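Long-range contacts in alpha-fucosidase (Bifidobacterium bifidum, PDB 2EAC), which probably hydrolyses terminal alpha-L-fucosyl residues of glycans, this chain holding the glycoside hydrolase family 95 catalytic part of a longer, calcium-binding membrane protein: residues N56-G61 against A184-N189; A329-V334 against Y378-T383. One frame throughout, in Å; residues are numbered along the deposited sequence.

Contact 1 of 2, residues N56-G61 against A184-N189; sequences NGKIGG and ASNPDN. With CA (calcium ion), chain C.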
loop_
_atom_site.group_PDB
_atom_site.type_symbol
_atom_site.label_atom_id
_atom_site.label_comp_id
_atom_site.label_asym_id
_atom_site.label_seq_id
_atom_site.Cartn_x
_atom_site.Cartn_y
_atom_site.Cartn_z
ATOM N N ASN A 56 -0.959 -12.931 -9.344
ATOM C CA ASN A 56 -2.169 -12.498 -10.083
ATOM C C ASN A 56 -3.169 -11.805 -9.165
ATOM O O ASN A 56 -4.391 -11.810 -9.447
ATOM C CB ASN A 56 -2.866 -13.701 -10.767
ATOM C CG ASN A 56 -3.351 -14.729 -9.767
ATOM O OD1 ASN A 56 -3.263 -14.503 -8.553
ATOM N ND2 ASN A 56 -3.854 -15.878 -10.259
ATOM N N GLY A 57 -2.633 -11.242 -8.074
ATOM C CA GLY A 57 -3.418 -10.630 -7.035
ATOM C C GLY A 57 -3.903 -11.595 -5.969
ATOM O O GLY A 57 -4.343 -11.164 -4.890
ATOM N N LYS A 58 -3.840 -12.896 -6.274
ATOM C CA LYS A 58 -4.345 -13.967 -5.382
ATOM C C LYS A 58 -3.277 -15.025 -5.066
ATOM O O LYS A 58 -2.958 -15.243 -3.919
ATOM C CB LYS A 58 -5.601 -14.583 -5.980
ATOM C CG LYS A 58 -6.575 -13.499 -6.532
ATOM C CD LYS A 58 -8.015 -13.957 -6.658
ATOM C CE LYS A 58 -8.328 -14.650 -7.970
ATOM N NZ LYS A 58 -7.538 -14.021 -9.035
ATOM N N ILE A 59 -2.711 -15.683 -6.080
ATOM C CA ILE A 59 -1.538 -16.532 -5.846
ATOM C C ILE A 59 -0.266 -15.832 -6.308
ATOM O O ILE A 59 -0.312 -14.959 -7.201
ATOM C CB ILE A 59 -1.639 -17.947 -6.544
ATOM C CG1 ILE A 59 -1.911 -17.802 -8.057
ATOM C CG2 ILE A 59 -2.663 -18.862 -5.796
ATOM C CD1 ILE A 59 -1.981 -19.139 -8.819
ATOM N N GLY A 60 0.871 -16.216 -5.711
ATOM C CA GLY A 60 2.125 -15.588 -6.077
ATOM C C GLY A 60 3.270 -16.535 -5.929
ATOM O O GLY A 60 3.199 -17.534 -5.186
ATOM N N GLY A 61 4.339 -16.241 -6.663
ATOM C CA GLY A 61 5.530 -17.030 -6.576
ATOM C C GLY A 61 6.721 -16.115 -6.420
ATOM O O GLY A 61 6.657 -14.946 -6.786
ATOM N N ALA A 184 1.683 -15.805 -13.357
ATOM C CA ALA A 184 0.409 -16.143 -12.757
ATOM C C ALA A 184 -0.673 -15.317 -13.421
ATOM O O ALA A 184 -0.679 -14.086 -13.306
ATOM C CB ALA A 184 0.417 -15.893 -11.245
ATOM N N SER A 185 -1.581 -16.005 -14.107
ATOM C CA SER A 185 -2.612 -15.336 -14.893
ATOM C C SER A 185 -3.787 -14.874 -14.056
ATOM O O SER A 185 -4.354 -15.656 -13.281
ATOM C CB SER A 185 -3.115 -16.265 -16.009
ATOM O OG SER A 185 -4.286 -15.711 -16.594
ATOM N N ASN A 186 -4.180 -13.617 -14.205
ATOM C CA ASN A 186 -5.417 -13.187 -13.572
ATOM C C ASN A 186 -6.660 -13.718 -14.359
ATOM O O ASN A 186 -7.536 -14.315 -13.747
ATOM C CB ASN A 186 -5.439 -11.668 -13.318
ATOM C CG ASN A 186 -6.622 -11.229 -12.444
ATOM O OD1 ASN A 186 -7.669 -10.853 -12.969
ATOM N ND2 ASN A 186 -6.466 -11.311 -11.105
ATOM N N PRO A 187 -6.737 -13.509 -15.710
ATOM C CA PRO A 187 -7.929 -14.010 -16.439
ATOM C C PRO A 187 -8.229 -15.498 -16.272
ATOM O O PRO A 187 -9.395 -15.872 -16.203
ATOM C CB PRO A 187 -7.618 -13.704 -17.904
ATOM C CG PRO A 187 -6.659 -12.634 -17.877
ATOM C CD PRO A 187 -5.843 -12.770 -16.610
ATOM N N ASP A 188 -7.188 -16.330 -16.200
ATOM C CA ASP A 188 -7.377 -17.766 -16.052
ATOM C C ASP A 188 -7.063 -18.262 -14.630
ATOM O O ASP A 188 -7.161 -19.452 -14.340
ATOM C CB ASP A 188 -6.615 -18.542 -17.137
ATOM C CG ASP A 188 -7.260 -18.376 -18.508
ATOM O OD1 ASP A 188 -8.476 -18.663 -18.645
ATOM O OD2 ASP A 188 -6.584 -17.902 -19.434
ATOM N N ASN A 189 -6.717 -17.328 -13.747
ATOM C CA ASN A 189 -6.622 -17.609 -12.318
ATOM C C ASN A 189 -5.667 -18.757 -12.017
ATOM O O ASN A 189 -5.934 -19.599 -11.163
ATOM C CB ASN A 189 -8.004 -17.891 -11.722
ATOM C CG ASN A 189 -7.998 -17.758 -10.188
ATOM O OD1 ASN A 189 -7.168 -17.029 -9.635
ATOM N ND2 ASN A 189 -8.895 -18.470 -9.508
HETATM CA CA CA C . -4.078 -9.699 -2.438
HETATM O O HOH W 1 -8.838 -14.354 -11.606
#
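Asn56 and Asn186 bring the two backbones closest, their CA atoms 4.8 Å apart, where the turn of the beta hairpin 52-55/59-63, in the family 65-type N-terminal domain, meets the end of strand 176-185. A backbone bond from Asn56 N to Ile59 O closes the turn. Inside it, Asn56 OD1 accepts from Lys58 N, an Asx turn, and from Ile59 N, completing an Asx motif; the two donors come from opposite faces of the amide plane. With CG held between backbone N and carbonyl carbon (chi1 62°), the amide nitrogen is turned to residues 184-189, and Asn56 ND2 donates to Ser185 O at 3.1 Å from above that carbonyl plane. Asn186 returns a shorter bond, its ND2 2.7 Å from Asn56 O and tilted much less from the carbonyl plane. An alanine in place of Asn56 would probably leave the amides of Lys58 and Ile59 without their acceptor and Ser185 O without this donor. The bent Lys58 chain crosses Asn189 at about a right angle, giving a weak bond from NZ to OD1, while a water joins NZ to Asn186 O. Gly57 O binds calcium together with Glu77, Ser386 and Leu393. Ile59 lies against strand 69-76, and helix 316-331 packs on Ser185 and Asn186.

Contact 2 of 2, residues A329-V334 against Y378-T383; sequences AIYDRV and YGRYLT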
loop_
_atom_site.group_PDB
_atom_site.type_symbol
_atom_site.label_atom_id
_atom_site.label_comp_id
_atom_site.label_asym_id
_atom_site.label_seq_id
_atom_site.Cartn_x
_atom_site.Cartn_y
_atom_site.Cartn_z
ATOM N N ALA A 329 -1.843 -4.428 -20.285
ATOM C CA ALA A 329 -2.861 -3.408 -20.444
ATOM C C ALA A 329 -2.783 -2.428 -19.275
ATOM O O ALA A 329 -2.981 -1.231 -19.463
ATOM C CB ALA A 329 -4.271 -4.022 -20.544
ATOM N N ILE A 330 -2.494 -2.940 -18.079
ATOM C CA ILE A 330 -2.259 -2.080 -16.921
ATOM C C ILE A 330 -0.818 -1.552 -16.884
ATOM O O ILE A 330 -0.601 -0.371 -16.674
ATOM C CB ILE A 330 -2.556 -2.817 -15.595
ATOM C CG1 ILE A 330 -4.003 -3.347 -15.590
ATOM C CG2 ILE A 330 -2.319 -1.862 -14.385
ATOM C CD1 ILE A 330 -4.238 -4.430 -14.559
ATOM N N TYR A 331 0.161 -2.430 -17.078
ATOM C CA TYR A 331 1.553 -2.071 -16.871
ATOM C C TYR A 331 1.991 -0.963 -17.838
ATOM O O TYR A 331 2.706 -0.013 -17.447
ATOM C CB TYR A 331 2.484 -3.291 -17.010
ATOM C CG TYR A 331 3.927 -2.929 -16.767
ATOM C CD1 TYR A 331 4.462 -2.881 -15.447
ATOM C CD2 TYR A 331 4.770 -2.605 -17.830
ATOM C CE1 TYR A 331 5.801 -2.506 -15.216
ATOM C CE2 TYR A 331 6.101 -2.245 -17.605
ATOM C CZ TYR A 331 6.615 -2.206 -16.304
ATOM O OH TYR A 331 7.944 -1.847 -16.111
ATOM N N ASP A 332 1.547 -1.073 -19.090
ATOM C CA ASP A 332 1.929 -0.116 -20.131
ATOM C C ASP A 332 1.185 1.215 -20.122
ATOM O O ASP A 332 1.490 2.066 -20.950
ATOM C CB ASP A 332 1.848 -0.771 -21.505
ATOM C CG ASP A 332 2.972 -1.723 -21.731
ATOM O OD1 ASP A 332 3.993 -1.610 -21.017
ATOM O OD2 ASP A 332 2.864 -2.584 -22.614
ATOM N N ARG A 333 0.270 1.433 -19.161
ATOM C CA ARG A 333 -0.435 2.735 -19.058
ATOM C C ARG A 333 0.508 3.929 -18.825
ATOM O O ARG A 333 0.237 5.078 -19.244
ATOM C CB ARG A 333 -1.627 2.659 -18.069
ATOM C CG ARG A 333 -2.425 1.405 -18.377
ATOM C CD ARG A 333 -3.961 1.311 -18.236
ATOM N NE ARG A 333 -4.358 1.294 -16.882
ATOM C CZ ARG A 333 -5.394 0.696 -16.308
ATOM N NH1 ARG A 333 -6.277 -0.081 -16.926
ATOM N NH2 ARG A 333 -5.517 0.919 -15.007
ATOM N N VAL A 334 1.644 3.643 -18.208
ATOM C CA VAL A 334 2.563 4.685 -17.799
ATOM C C VAL A 334 3.935 4.407 -18.425
ATOM O O VAL A 334 4.453 3.258 -18.343
ATOM C CB VAL A 334 2.690 4.752 -16.245
ATOM C CG1 VAL A 334 3.860 5.687 -15.832
ATOM C CG2 VAL A 334 1.372 5.200 -15.608
ATOM N N TYR A 378 8.812 -0.937 -10.713
ATOM C CA TYR A 378 8.585 -2.098 -9.852
ATOM C C TYR A 378 7.413 -1.897 -8.871
ATOM O O TYR A 378 6.683 -2.840 -8.631
ATOM C CB TYR A 378 9.861 -2.387 -9.066
ATOM C CG TYR A 378 10.068 -3.782 -8.518
ATOM C CD1 TYR A 378 9.659 -4.929 -9.206
ATOM C CD2 TYR A 378 10.776 -3.950 -7.338
ATOM C CE1 TYR A 378 9.943 -6.238 -8.676
ATOM C CE2 TYR A 378 11.068 -5.203 -6.825
ATOM C CZ TYR A 378 10.666 -6.340 -7.504
ATOM O OH TYR A 378 11.021 -7.536 -6.937
ATOM N N GLY A 379 7.245 -0.678 -8.322
ATOM C CA GLY A 379 6.086 -0.344 -7.493
ATOM C C GLY A 379 4.760 -0.492 -8.241
ATOM O O GLY A 379 3.767 -0.937 -7.675
ATOM N N ARG A 380 4.735 -0.110 -9.510
ATOM C CA ARG A 380 3.576 -0.388 -10.345
ATOM C C ARG A 380 3.429 -1.923 -10.603
ATOM O O ARG A 380 2.360 -2.496 -10.373
ATOM C CB ARG A 380 3.608 0.456 -11.653
ATOM C CG ARG A 380 3.623 2.056 -11.437
ATOM C CD ARG A 380 2.746 2.863 -12.540
ATOM N NE ARG A 380 2.826 2.067 -13.702
ATOM C CZ ARG A 380 1.921 1.564 -14.505
ATOM N NH1 ARG A 380 0.630 1.881 -14.561
ATOM N NH2 ARG A 380 2.461 0.771 -15.382
ATOM N N TYR A 381 4.496 -2.580 -11.055
ATOM C CA TYR A 381 4.489 -4.024 -11.254
ATOM C C TYR A 381 3.948 -4.739 -10.014
ATOM O O TYR A 381 3.129 -5.654 -10.121
ATOM C CB TYR A 381 5.917 -4.518 -11.477
ATOM C CG TYR A 381 6.012 -6.034 -11.525
ATOM C CD1 TYR A 381 5.716 -6.724 -12.697
ATOM C CD2 TYR A 381 6.350 -6.782 -10.376
ATOM C CE1 TYR A 381 5.782 -8.143 -12.760
ATOM C CE2 TYR A 381 6.406 -8.163 -10.422
ATOM C CZ TYR A 381 6.125 -8.845 -11.616
ATOM O OH TYR A 381 6.182 -10.227 -11.640
ATOM N N LEU A 382 4.472 -4.371 -8.835
ATOM C CA LEU A 382 4.128 -5.064 -7.577
ATOM C C LEU A 382 2.662 -4.869 -7.181
ATOM O O LEU A 382 2.102 -5.711 -6.520
ATOM C CB LEU A 382 5.085 -4.672 -6.426
ATOM C CG LEU A 382 6.557 -5.176 -6.524
ATOM C CD1 LEU A 382 7.467 -4.438 -5.501
ATOM C CD2 LEU A 382 6.682 -6.726 -6.380
ATOM N N THR A 383 2.067 -3.741 -7.551
ATOM C CA THR A 383 0.633 -3.514 -7.359
ATOM C C THR A 383 -0.182 -4.523 -8.202
ATOM O O THR A 383 -1.122 -5.133 -7.714
ATOM C CB THR A 383 0.210 -2.069 -7.744
ATOM O OG1 THR A 383 0.988 -1.088 -6.994
ATOM C CG2 THR A 383 -1.285 -1.875 -7.439
#
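A helix-to-helix contact in the family 95 catalytic region, whose core in this family is an (alpha/alpha)6 barrel, joins the C-terminal end of helix 316-331 to helix 365-386. The first helix finishes in a type I beta turn from Tyr331 to Val334, and Arg380 reaches out from the second helix to meet that end. The Arg380 chain leaves with CG beside the backbone N (chi1 -60°) and bends at chi2 and chi3, directing the guanidinium toward the carbonyls of the last helical turn. Ile330 O lies at its edge, in plane, and takes a weak bond from Arg380 NH1 at 3.3 Å; the same oxygen accepts from Arg333 N. Arg380 NH1 also donates to Ala435 O, so this nitrogen links the helix end to a third part of the chain. The modelled approach of Arg380 NH2 to Tyr331 O is implausibly short, which leaves the exact placement of the guanidinium doubtful. The carbonyl end of a helix would be expected to suit a positive charge. Arg380 CZ stands 5.7 Å from the Tyr331 ring centroid, a long and at most weak cation-pi attraction; the Tyr331 hydroxyl bonds Asp18. Farther along this ring, Tyr331 CE1 touches Tyr381 CB at 4.2 Å, while Tyr381 OH bonds Pro53 O. Val334 covers a guanidinium face, its CB 3.6 Å above the centre of the Arg380 plane and CG2 3.6 Å from Arg380 NH1.

Both contacts are buried, their nearest atoms about 6 Å apart without touching, but contact 2 lies deeper, its centre about 14 Å from that of the chain against 19 Å for contact 1, which has partly exposed Lys58 and Asn189 at its margin. Contact 1 lies in the beta-rich N-terminal region and contact 2 in the helical catalytic region, yet two helices serve both: helix 316-331 packs on residues 184-189 and supplies residues 329-331, while helix 365-386 carries residues 378-383 and ends at Ser386, a ligand of the calcium bound by Gly57. In contact 1 asparagine amides trade bonds with the backbone, a lysine and a water alongside; in contact 2 one arginine faces a helix end.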